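Local coordinates for protein cpftsy (Physcomitrella patens, PDB 4AK9) that probably acts as the GTP-binding receptor for the chloroplast signal recognition particle, serving protein transport and chloroplast biogenesis, at residues A117-V122 / V202-T207; L148-D153 / A186-A191; E108-N113 / P236-L241. One frame throughout, in Å; residues are numbered along the deposited sequence.

Contact 1: A117-V122 / V202-T207; sequences AVLMIV and VVLCDT
Leu119 bonds to the neighbouring strand through both its N-H and its carbonyl: its N donates to Val203 O at 2.8 Å in an almost straight bond (179°), and its O receives Cys205 N. Two further backbone bonds, Val203 N to Ala117 O and Ile121 N to Cys205 O, complete the parallel ladder. Packing is close along this part. Leu119 and Leu204 point the same way, with CD2 of Leu119 lying 3.6 Å from CD1 of Leu204, while on the opposite face Val118 CG1 rests 3.9 Å from Cys205 SG. Beyond Cys205 the contact is still buried but looser, and the CA atoms of Val122 and Thr207 are 5.8 Å apart. There a side chain takes over from the ladder: chi1 of 57° sets Thr207 OG1 between its own N and carbonyl carbon, from where it donates to Ile121 O at 2.7 Å. With a valine at this position, Ile121 O would probably lose that donor, leaving the widening end less firmly joined. Thr207 O also accepts a bond from Lys129 NZ. Two adjacent parallel strands inside the sheet, both running toward a probable P-loop, are typical of the P-loop GTPase core of SRP54-type proteins.

Contact 2: L148-D153 / A186-A191; sequences LMAAGD and AVLSQA
Ala150 and Ala191 meet where a beta-alpha-beta crossover of the P-loop GTPase fold passes over its sheet. Helix 184-197 connects strand 173-175 to strand 202-205, and strand 147-150 lies between those two, so the helix runs above the strand that the connection skips. The strand and helix segments are close to antiparallel, at 166°, with 8.6 Å between their axes.

No hydrogen bond joins the two segments; the union is made by small apolar groups. CB of Ala150 faces CB of Ala191 at 3.5 Å, and this pair of methyls lets the helix sit close to the strand. The CD2 methyl of Leu188 reaches the same Ala150 CB from the preceding helical turn, at 3.7 Å. Toward the start of the strand, Leu148 extends with CG opposite its backbone N (chi1 173°), which carries CD2 out to the helix, where it lies 4.0 Å from Ala191 CB and also approaches that residue's carbonyl oxygen. Val175 and Phe200 pack against these residues from outside the pair, and Cys224 and Val228 of helix 215-231 lie against Leu188.

Farther along, the chain bends through an inverse gamma turn centred on Ala151. The turn presents Ala151 O to the helix, and Val187 CG1 comes to 3.5 Å from it in van der Waals contact. Val187 belongs to the helical turn before Ala191, whose N bonds to Val187 O, so the two side chains emerge on the same flank. Gly152 completes the fit: a beta carbon at this position would point at the helix and clash with the CD2 methyl of Leu188, whereas with the glycine Leu188 CD2 rests 3.9 Å from Gly152 CA.

Contact 3: E108-N113 / P236-L241; sequences ELQLGN and PNEVLL
Glu238 folds back at its second torsion (chi2 -75°), and this bend brings its carboxylate to the backbone of Gln110. Gln110 N donates to Glu238 OE2 at 2.9 Å, meeting the oxygen on its anti side and 26° out of the carboxylate plane. Gln110 CG lies 3.3 Å from Glu238 OE2 as well. OE2 also forms a salt bridge with Lys293 NZ, while OE1 accepts from Thr265 OG1; both oxygens of the buried acid thus have partners, and the lysine charge is likely to favour its ionised form. Next to this polar centre Leu109 CD2 touches the aliphatic CG of Glu238 and lies 4.0 Å from Leu240 CD1, the two leucines crossing at about a right angle. Nearer the start of 236-241, Asn237 CB abuts Gln110 O at 3.3 Å, and Asn237 ND2 donates to two waters. One of these waters donates in turn to Gln110 O and the second to Leu111 O. Asn237 OD1 accepts from Val118 N. A connecting loop is thereby tied to a sheet strand as it passes from helix 85-101 to strand 117-123, the passage from helical bundle to GTPase domain in the NG architecture of SRP-type GTPases.

Overall arrangement
The three contacts follow one another across a single sheet. Contact 1 supplies two adjacent inner strands: 202-205 borders strand 147-150 of contact 2, and 117-123 borders strand 238-244 of contact 3. Centres lie about 8 Å apart for contacts 1 and 2 and about 9 Å for contacts 1 and 3. Probable backbone bonds make the joins, Asp206 N to Ala150 O at 2.9 Å and Asn237 N to Val118 O at 2.8 Å. Contacts 2 and 3 do not touch, their centres being about 17 Å apart. Contact 1 reaches the probable P-loop, where the side chain of Asp206 packs on Lys129; Asp206 also touches Asp153 of contact 2.

Contact 1: A117-V122 / V202-T207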
loop_
_atom_site.group_PDB
_atom_site.type_symbol
_atom_site.label_atom_id
_atom_site.label_comp_id
_atom_site.label_asym_id
_atom_site.label_seq_id
_atom_site.Cartn_x
_atom_site.Cartn_y
_atom_site.Cartn_z
ATOM N N ALA A 117 -7.320 -26.895 -24.530
ATOM C CA ALA A 117 -6.437 -26.065 -23.712
ATOM C C ALA A 117 -6.841 -26.247 -22.249
ATOM O O ALA A 117 -8.015 -26.538 -21.935
ATOM C CB ALA A 117 -6.528 -24.598 -24.113
ATOM N N VAL A 118 -5.881 -26.080 -21.342
ATOM C CA VAL A 118 -6.156 -26.247 -19.926
ATOM C C VAL A 118 -5.632 -25.023 -19.158
ATOM O O VAL A 118 -4.451 -24.674 -19.249
ATOM C CB VAL A 118 -5.529 -27.521 -19.349
ATOM C CG1 VAL A 118 -5.767 -27.614 -17.836
ATOM C CG2 VAL A 118 -6.122 -28.776 -20.048
ATOM N N LEU A 119 -6.531 -24.361 -18.428
ATOM C CA LEU A 119 -6.157 -23.157 -17.664
ATOM C C LEU A 119 -6.323 -23.491 -16.187
ATOM O O LEU A 119 -7.420 -23.886 -15.745
ATOM C CB LEU A 119 -7.094 -21.998 -18.038
ATOM C CG LEU A 119 -6.825 -21.052 -19.205
ATOM C CD1 LEU A 119 -6.276 -21.762 -20.397
ATOM C CD2 LEU A 119 -8.087 -20.305 -19.581
ATOM N N MET A 120 -5.255 -23.362 -15.401
ATOM C CA MET A 120 -5.376 -23.527 -13.962
ATOM C C MET A 120 -5.504 -22.156 -13.294
ATOM O O MET A 120 -4.758 -21.236 -13.610
ATOM C CB MET A 120 -4.185 -24.288 -13.377
ATOM C CG MET A 120 -4.147 -25.750 -13.780
ATOM S SD MET A 120 -2.585 -26.494 -13.228
ATOM C CE MET A 120 -2.825 -26.711 -11.471
ATOM N N ILE A 121 -6.488 -22.015 -12.420
ATOM C CA ILE A 121 -6.716 -20.752 -11.719
ATOM C C ILE A 121 -6.203 -20.960 -10.300
ATOM O O ILE A 121 -6.610 -21.909 -9.589
ATOM C CB ILE A 121 -8.216 -20.397 -11.671
ATOM C CG1 ILE A 121 -8.826 -20.273 -13.069
ATOM C CG2 ILE A 121 -8.495 -19.183 -10.742
ATOM C CD1 ILE A 121 -8.002 -19.608 -14.139
ATOM N N VAL A 122 -5.267 -20.117 -9.860
ATOM C CA VAL A 122 -4.715 -20.288 -8.516
ATOM C C VAL A 122 -4.814 -18.996 -7.694
ATOM O O VAL A 122 -5.086 -17.923 -8.243
ATOM C CB VAL A 122 -3.221 -20.725 -8.561
ATOM C CG1 VAL A 122 -3.084 -22.051 -9.340
ATOM C CG2 VAL A 122 -2.397 -19.652 -9.250
ATOM N N VAL A 202 -11.735 -26.138 -23.934
ATOM C CA VAL A 202 -11.003 -25.479 -22.838
ATOM C C VAL A 202 -11.447 -26.113 -21.539
ATOM O O VAL A 202 -12.640 -26.388 -21.371
ATOM C CB VAL A 202 -11.344 -23.976 -22.746
ATOM C CG1 VAL A 202 -10.683 -23.369 -21.530
ATOM C CG2 VAL A 202 -10.876 -23.219 -23.991
ATOM N N VAL A 203 -10.496 -26.381 -20.646
ATOM C CA VAL A 203 -10.813 -26.841 -19.308
ATOM C C VAL A 203 -10.366 -25.743 -18.338
ATOM O O VAL A 203 -9.220 -25.298 -18.394
ATOM C CB VAL A 203 -10.041 -28.099 -18.932
ATOM C CG1 VAL A 203 -10.373 -28.533 -17.507
ATOM C CG2 VAL A 203 -10.324 -29.223 -19.934
ATOM N N LEU A 204 -11.275 -25.315 -17.471
ATOM C CA LEU A 204 -10.991 -24.271 -16.473
ATOM C C LEU A 204 -10.907 -24.924 -15.103
ATOM O O LEU A 204 -11.906 -25.387 -14.564
ATOM C CB LEU A 204 -12.100 -23.204 -16.487
ATOM C CG LEU A 204 -11.987 -21.912 -17.301
ATOM C CD1 LEU A 204 -10.987 -22.020 -18.410
ATOM C CD2 LEU A 204 -13.341 -21.366 -17.826
ATOM N N CYS A 205 -9.712 -24.970 -14.521
ATOM C CA CYS A 205 -9.481 -25.699 -13.244
ATOM C C CYS A 205 -9.425 -24.798 -12.027
ATOM O O CYS A 205 -8.641 -23.848 -11.992
ATOM C CB CYS A 205 -8.137 -26.455 -13.297
ATOM S SG CYS A 205 -7.986 -27.627 -14.663
ATOM N N ASP A 206 -10.217 -25.103 -11.013
ATOM C CA ASP A 206 -10.060 -24.438 -9.722
ATOM C C ASP A 206 -9.050 -25.227 -8.912
ATOM O O ASP A 206 -8.857 -26.417 -9.145
ATOM C CB ASP A 206 -11.389 -24.377 -8.985
ATOM C CG ASP A 206 -11.392 -23.340 -7.857
ATOM O OD1 ASP A 206 -10.395 -22.575 -7.727
ATOM O OD2 ASP A 206 -12.404 -23.282 -7.121
ATOM N N THR A 207 -8.376 -24.563 -7.976
ATOM C CA THR A 207 -7.377 -25.228 -7.131
ATOM C C THR A 207 -7.512 -24.722 -5.705
ATOM O O THR A 207 -8.089 -23.644 -5.468
ATOM C CB THR A 207 -5.924 -24.923 -7.591
ATOM O OG1 THR A 207 -5.710 -23.491 -7.595
ATOM C CG2 THR A 207 -5.661 -25.466 -8.986
#

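Contact 2: L148-D153 / A186-A191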
loop_
_atom_site.group_PDB
_atom_site.type_symbol
_atom_site.label_atom_id
_atom_site.label_comp_id
_atom_site.label_asym_id
_atom_site.label_seq_id
_atom_site.Cartn_x
_atom_site.Cartn_y
_atom_site.Cartn_z
ATOM N N LEU A 148 -15.281 -26.903 -20.108
ATOM C CA LEU A 148 -15.472 -27.829 -18.997
ATOM C C LEU A 148 -14.824 -27.270 -17.736
ATOM O O LEU A 148 -13.652 -26.906 -17.753
ATOM C CB LEU A 148 -14.857 -29.197 -19.316
ATOM C CG LEU A 148 -14.844 -30.213 -18.169
ATOM C CD1 LEU A 148 -16.270 -30.668 -17.864
ATOM C CD2 LEU A 148 -13.953 -31.450 -18.487
ATOM N N MET A 149 -15.574 -27.223 -16.638
ATOM C CA MET A 149 -15.013 -26.747 -15.378
ATOM C C MET A 149 -14.584 -27.904 -14.508
ATOM O O MET A 149 -15.212 -28.967 -14.515
ATOM C CB MET A 149 -16.022 -25.866 -14.624
ATOM C CG MET A 149 -16.387 -24.594 -15.344
ATOM S SD MET A 149 -17.610 -23.682 -14.367
ATOM C CE MET A 149 -17.880 -22.259 -15.362
ATOM N N ALA A 150 -13.504 -27.707 -13.749
ATOM C CA ALA A 150 -13.011 -28.736 -12.842
ATOM C C ALA A 150 -12.905 -28.194 -11.433
ATOM O O ALA A 150 -12.163 -27.210 -11.175
ATOM C CB ALA A 150 -11.648 -29.255 -13.314
ATOM N N ALA A 151 -13.631 -28.828 -10.516
ATOM C CA ALA A 151 -13.700 -28.358 -9.135
ATOM C C ALA A 151 -12.580 -28.931 -8.285
ATOM O O ALA A 151 -12.803 -29.828 -7.454
ATOM C CB ALA A 151 -15.062 -28.672 -8.521
ATOM N N GLY A 152 -11.369 -28.402 -8.477
ATOM C CA GLY A 152 -10.204 -28.953 -7.807
ATOM C C GLY A 152 -9.916 -28.314 -6.464
ATOM O O GLY A 152 -9.006 -28.728 -5.759
ATOM N N ASP A 153 -10.688 -27.288 -6.109
ATOM C CA ASP A 153 -10.619 -26.753 -4.754
ATOM C C ASP A 153 -11.502 -27.639 -3.881
ATOM O O ASP A 153 -12.692 -27.358 -3.699
ATOM C CB ASP A 153 -11.115 -25.304 -4.723
ATOM C CG ASP A 153 -10.963 -24.644 -3.340
ATOM O OD1 ASP A 153 -10.684 -25.351 -2.333
ATOM O OD2 ASP A 153 -11.138 -23.394 -3.266
ATOM N N ALA A 186 -6.748 -35.835 -8.449
ATOM C CA ALA A 186 -7.588 -36.819 -9.136
ATOM C C ALA A 186 -8.769 -36.173 -9.874
ATOM O O ALA A 186 -9.146 -36.617 -10.959
ATOM C CB ALA A 186 -8.074 -37.881 -8.168
ATOM N N VAL A 187 -9.355 -35.138 -9.274
ATOM C CA VAL A 187 -10.432 -34.396 -9.918
ATOM C C VAL A 187 -9.924 -33.730 -11.179
ATOM O O VAL A 187 -10.571 -33.792 -12.235
ATOM C CB VAL A 187 -11.000 -33.293 -8.979
ATOM C CG1 VAL A 187 -12.031 -32.422 -9.717
ATOM C CG2 VAL A 187 -11.602 -33.920 -7.739
ATOM N N LEU A 188 -8.771 -33.065 -11.061
ATOM C CA LEU A 188 -8.211 -32.390 -12.215
ATOM C C LEU A 188 -7.875 -33.375 -13.345
ATOM O O LEU A 188 -8.120 -33.084 -14.519
ATOM C CB LEU A 188 -6.992 -31.531 -11.815
ATOM C CG LEU A 188 -7.293 -30.352 -10.868
ATOM C CD1 LEU A 188 -6.170 -29.319 -10.885
ATOM C CD2 LEU A 188 -8.582 -29.670 -11.262
ATOM N N SER A 189 -7.294 -34.519 -13.000
ATOM C CA SER A 189 -6.875 -35.458 -14.040
ATOM C C SER A 189 -8.093 -36.078 -14.707
ATOM O O SER A 189 -8.115 -36.252 -15.920
ATOM C CB SER A 189 -5.889 -36.511 -13.508
ATOM O OG SER A 189 -6.452 -37.311 -12.496
ATOM N N GLN A 190 -9.116 -36.373 -13.911
ATOM C CA GLN A 190 -10.393 -36.838 -14.443
ATOM C C GLN A 190 -11.003 -35.822 -15.416
ATOM O O GLN A 190 -11.500 -36.198 -16.472
ATOM C CB GLN A 190 -11.355 -37.130 -13.293
ATOM C CG GLN A 190 -12.735 -37.629 -13.732
ATOM C CD GLN A 190 -13.644 -37.919 -12.542
ATOM O OE1 GLN A 190 -13.171 -38.076 -11.405
ATOM N NE2 GLN A 190 -14.954 -37.980 -12.795
ATOM N N ALA A 191 -10.968 -34.531 -15.079
ATOM C CA ALA A 191 -11.526 -33.539 -15.990
ATOM C C ALA A 191 -10.714 -33.403 -17.257
ATOM O O ALA A 191 -11.274 -33.213 -18.329
ATOM C CB ALA A 191 -11.628 -32.172 -15.303
#

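Contact 3: E108-N113 / P236-L241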
loop_
_atom_site.group_PDB
_atom_site.type_symbol
_atom_site.label_atom_id
_atom_site.label_comp_id
_atom_site.label_asym_id
_atom_site.label_seq_id
_atom_site.Cartn_x
_atom_site.Cartn_y
_atom_site.Cartn_z
ATOM N N GLU A 108 -2.452 -11.848 -24.016
ATOM C CA GLU A 108 -3.407 -12.823 -24.539
ATOM C C GLU A 108 -3.267 -14.185 -23.896
ATOM O O GLU A 108 -2.165 -14.612 -23.535
ATOM C CB GLU A 108 -3.230 -13.031 -26.055
ATOM C CG GLU A 108 -3.389 -11.767 -26.907
ATOM C CD GLU A 108 -4.847 -11.333 -27.067
ATOM O OE1 GLU A 108 -5.740 -12.218 -27.148
ATOM O OE2 GLU A 108 -5.095 -10.100 -27.117
ATOM N N LEU A 109 -4.386 -14.902 -23.796
ATOM C CA LEU A 109 -4.310 -16.300 -23.386
ATOM C C LEU A 109 -3.671 -17.115 -24.515
ATOM O O LEU A 109 -3.949 -16.879 -25.698
ATOM C CB LEU A 109 -5.694 -16.840 -23.082
ATOM C CG LEU A 109 -6.355 -16.189 -21.877
ATOM C CD1 LEU A 109 -7.761 -16.719 -21.735
ATOM C CD2 LEU A 109 -5.545 -16.449 -20.613
ATOM N N GLN A 110 -2.809 -18.058 -24.151
ATOM C CA GLN A 110 -2.084 -18.870 -25.125
ATOM C C GLN A 110 -2.686 -20.249 -25.115
ATOM O O GLN A 110 -2.330 -21.100 -24.288
ATOM C CB GLN A 110 -0.607 -18.982 -24.737
ATOM C CG GLN A 110 0.083 -17.658 -24.466
ATOM C CD GLN A 110 0.394 -16.903 -25.736
ATOM O OE1 GLN A 110 1.423 -17.138 -26.384
ATOM N NE2 GLN A 110 -0.495 -15.987 -26.106
ATOM N N LEU A 111 -3.611 -20.493 -26.027
ATOM C CA LEU A 111 -4.358 -21.741 -25.967
ATOM C C LEU A 111 -3.707 -22.803 -26.845
ATOM O O LEU A 111 -4.074 -23.979 -26.793
ATOM C CB LEU A 111 -5.799 -21.506 -26.388
ATOM C CG LEU A 111 -6.497 -20.411 -25.578
ATOM C CD1 LEU A 111 -7.948 -20.307 -26.005
ATOM C CD2 LEU A 111 -6.405 -20.708 -24.094
ATOM N N GLY A 112 -2.732 -22.379 -27.642
ATOM C CA GLY A 112 -1.955 -23.298 -28.452
ATOM C C GLY A 112 -2.663 -23.809 -29.697
ATOM O O GLY A 112 -3.720 -23.292 -30.112
ATOM N N ASN A 113 -2.074 -24.848 -30.279
ATOM C CA ASN A 113 -2.543 -25.431 -31.529
ATOM C C ASN A 113 -3.606 -26.496 -31.316
ATOM O O ASN A 113 -4.539 -26.634 -32.114
ATOM C CB ASN A 113 -1.356 -26.055 -32.280
ATOM C CG ASN A 113 -0.574 -27.070 -31.422
ATOM O OD1 ASN A 113 -0.933 -27.347 -30.267
ATOM N ND2 ASN A 113 0.494 -27.628 -31.994
ATOM N N PRO A 236 -0.549 -27.542 -18.063
ATOM C CA PRO A 236 -1.497 -26.425 -18.297
ATOM C C PRO A 236 -0.960 -25.404 -19.301
ATOM O O PRO A 236 0.247 -25.113 -19.296
ATOM C CB PRO A 236 -1.643 -25.772 -16.901
ATOM C CG PRO A 236 -0.310 -26.113 -16.172
ATOM C CD PRO A 236 0.109 -27.491 -16.733
ATOM N N ASN A 237 -1.833 -24.842 -20.135
ATOM C CA ASN A 237 -1.422 -23.802 -21.074
ATOM C C ASN A 237 -1.271 -22.446 -20.383
ATOM O O ASN A 237 -0.458 -21.636 -20.805
ATOM C CB ASN A 237 -2.444 -23.691 -22.187
ATOM C CG ASN A 237 -2.608 -25.000 -22.936
ATOM O OD1 ASN A 237 -3.269 -25.920 -22.455
ATOM N ND2 ASN A 237 -1.984 -25.092 -24.103
ATOM N N GLU A 238 -2.058 -22.235 -19.327
ATOM C CA GLU A 238 -1.998 -21.017 -18.507
ATOM C C GLU A 238 -2.117 -21.383 -17.033
ATOM O O GLU A 238 -2.833 -22.318 -16.665
ATOM C CB GLU A 238 -3.130 -20.041 -18.909
ATOM C CG GLU A 238 -3.036 -19.463 -20.335
ATOM C CD GLU A 238 -1.958 -18.382 -20.462
ATOM O OE1 GLU A 238 -1.552 -17.778 -19.424
ATOM O OE2 GLU A 238 -1.517 -18.106 -21.603
ATOM N N VAL A 239 -1.388 -20.668 -16.186
ATOM C CA VAL A 239 -1.586 -20.721 -14.735
ATOM C C VAL A 239 -1.862 -19.250 -14.341
ATOM O O VAL A 239 -0.992 -18.367 -14.412
ATOM C CB VAL A 239 -0.373 -21.317 -13.942
ATOM C CG1 VAL A 239 -0.602 -21.278 -12.434
ATOM C CG2 VAL A 239 -0.065 -22.765 -14.398
ATOM N N LEU A 240 -3.109 -18.982 -13.999
ATOM C CA LEU A 240 -3.547 -17.608 -13.787
ATOM C C LEU A 240 -3.724 -17.385 -12.295
ATOM O O LEU A 240 -4.521 -18.049 -11.635
ATOM C CB LEU A 240 -4.861 -17.362 -14.555
ATOM C CG LEU A 240 -4.746 -17.580 -16.055
ATOM C CD1 LEU A 240 -6.117 -17.429 -16.737
ATOM C CD2 LEU A 240 -3.726 -16.598 -16.645
ATOM N N LEU A 241 -2.951 -16.444 -11.743
ATOM C CA LEU A 241 -3.046 -16.107 -10.327
ATOM C C LEU A 241 -4.046 -14.943 -10.081
ATOM O O LEU A 241 -3.903 -13.835 -10.638
ATOM C CB LEU A 241 -1.636 -15.751 -9.795
ATOM C CG LEU A 241 -1.602 -15.225 -8.366
ATOM C CD1 LEU A 241 -2.063 -16.283 -7.363
ATOM C CD2 LEU A 241 -0.199 -14.739 -7.988
HETATM O O HOH W 1 -0.139 -22.833 -24.995
HETATM O O HOH W 2 -2.879 -26.654 -26.550
#